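Local structure of glycine betaine/carnitine/choline ABC transporter%2C ATP-binding protein%2C putative (Staphylococcus aureus, 5IIP) at residues Val128-Asp133 / Gly139-Ala144. The protein probably serves as the ATP-binding subunit of the OpuC osmolyte uptake system, with CBS domains that probably take part in its inhibition by the second messenger c-di-AMP. Sequence-based numbering, arbitrary orientation.
Sequences VPVVDD and GLITRA
Val128 pairs with Ile141, and Val130 with Gly139, as the two hydrogen-bonded pairs of an antiparallel CBS-domain hairpin. Strand 127-131 is the middle of three, parallel to 107-108; its partner 137-142 runs into helix 143-153, with Thr142 as N-cap. Val128 N bonds to Ile141 O (2.8 Å), and Ile141 N to Val128 O (3.0 Å). Val130 N reaches Gly139 O at 2.7 Å from above the carbonyl plane, while the reverse bond, Gly139 N to Val130 O, is longer at 3.3 Å.

Ile141 links both valines. Its CB lies 4.0 Å from Val128 O; CG1, set between the backbone N and carbonyl carbon (chi1 72°), lies against both that oxygen and Val128 CB, the latter at 3.4 Å. CD1 continues past that CB toward Val128 CG1, whereas CG2 meets Val130 CG2 at 3.7 Å. Beta-branched residues suit such a strand face, with two carbon branches starting at CB, close to the backbone; Gly139, lacking a side chain, leaves Val130 CB to lie against its carbonyl.

Pro129 and Leu140 occupy the opposite face as a non-hydrogen-bonded pair, where proline's missing N-H costs no bond between these strands. Leu140 CD1 reaches to 3.6 Å from Val128 O, near Pro129 N, and both residues touch Phe69. The four bonds thus satisfy the amides they join, Pro129 and Leu140 bond outward to Val107 and Ile42, and the paired side chains present hydrocarbon on both faces.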
# COMPACT_ATOMS: atom_id res chain seq x y z
N VAL D 128 -2.25 8.04 6.56
CA VAL D 128 -1.38 7.21 7.33
C VAL D 128 -2.02 6.81 8.65
O VAL D 128 -2.10 7.58 9.57
CB VAL D 128 -0.08 7.95 7.61
CG1 VAL D 128 0.95 7.02 8.18
CG2 VAL D 128 0.44 8.57 6.35
N PRO D 129 -2.47 5.59 8.74
CA PRO D 129 -3.12 5.09 9.95
C PRO D 129 -2.21 5.02 11.14
O PRO D 129 -1.09 4.66 10.99
CB PRO D 129 -3.56 3.70 9.56
CG PRO D 129 -3.54 3.68 8.12
CD PRO D 129 -2.50 4.61 7.67
N VAL D 130 -2.71 5.34 12.31
CA VAL D 130 -1.91 5.27 13.51
C VAL D 130 -2.37 4.11 14.33
O VAL D 130 -3.52 3.96 14.61
CB VAL D 130 -2.06 6.52 14.35
CG1 VAL D 130 -1.25 6.41 15.61
CG2 VAL D 130 -1.65 7.71 13.55
N VAL D 131 -1.43 3.28 14.72
CA VAL D 131 -1.71 2.09 15.47
C VAL D 131 -0.92 1.93 16.75
O VAL D 131 0.10 2.51 16.93
CB VAL D 131 -1.40 0.83 14.64
CG1 VAL D 131 -2.19 0.83 13.37
CG2 VAL D 131 0.06 0.73 14.35
N ASP D 132 -1.45 1.10 17.64
CA ASP D 132 -0.80 0.78 18.89
C ASP D 132 0.07 -0.43 18.70
O ASP D 132 0.10 -0.97 17.64
CB ASP D 132 -1.81 0.61 20.01
CG ASP D 132 -2.68 -0.60 19.87
OD1 ASP D 132 -2.34 -1.55 19.16
OD2 ASP D 132 -3.71 -0.61 20.53
N ASP D 133 0.78 -0.86 19.73
CA ASP D 133 1.67 -2.00 19.58
C ASP D 133 0.90 -3.24 19.23
O ASP D 133 1.45 -4.17 18.69
N GLY D 139 -5.90 6.08 15.47
CA GLY D 139 -5.91 7.37 14.85
C GLY D 139 -5.50 7.45 13.41
O GLY D 139 -5.08 6.50 12.83
N LEU D 140 -5.62 8.63 12.84
CA LEU D 140 -5.24 8.87 11.47
C LEU D 140 -4.51 10.16 11.22
O LEU D 140 -4.89 11.21 11.70
CB LEU D 140 -6.48 8.88 10.60
CG LEU D 140 -6.23 9.14 9.13
CD1 LEU D 140 -5.56 7.93 8.57
CD2 LEU D 140 -7.50 9.43 8.39
N ILE D 141 -3.46 10.10 10.42
CA ILE D 141 -2.77 11.29 10.03
C ILE D 141 -2.79 11.40 8.53
O ILE D 141 -2.42 10.51 7.86
CB ILE D 141 -1.36 11.37 10.59
CG1 ILE D 141 -0.46 10.41 9.90
CG2 ILE D 141 -1.37 11.07 12.06
CD1 ILE D 141 0.90 10.32 10.53
N THR D 142 -3.27 12.49 8.01
CA THR D 142 -3.33 12.67 6.59
C THR D 142 -2.15 13.44 6.08
O THR D 142 -1.54 14.17 6.80
CB THR D 142 -4.60 13.44 6.19
OG1 THR D 142 -4.54 14.75 6.70
CG2 THR D 142 -5.80 12.79 6.74
N ARG D 143 -1.82 13.27 4.82
CA ARG D 143 -0.74 13.99 4.23
C ARG D 143 -1.06 15.47 4.22
O ARG D 143 -0.21 16.29 4.37
CB ARG D 143 -0.44 13.49 2.84
CG ARG D 143 0.83 14.05 2.28
CD ARG D 143 1.14 13.51 0.91
NE ARG D 143 2.31 14.11 0.36
CZ ARG D 143 2.35 15.34 -0.09
NH1 ARG D 143 1.30 16.09 -0.05
NH2 ARG D 143 3.46 15.80 -0.56
N ALA D 144 -2.32 15.79 4.03
CA ALA D 144 -2.75 17.17 3.97
C ALA D 144 -2.53 17.87 5.25
O ALA D 144 -2.17 19.01 5.27
CB ALA D 144 -4.20 17.26 3.58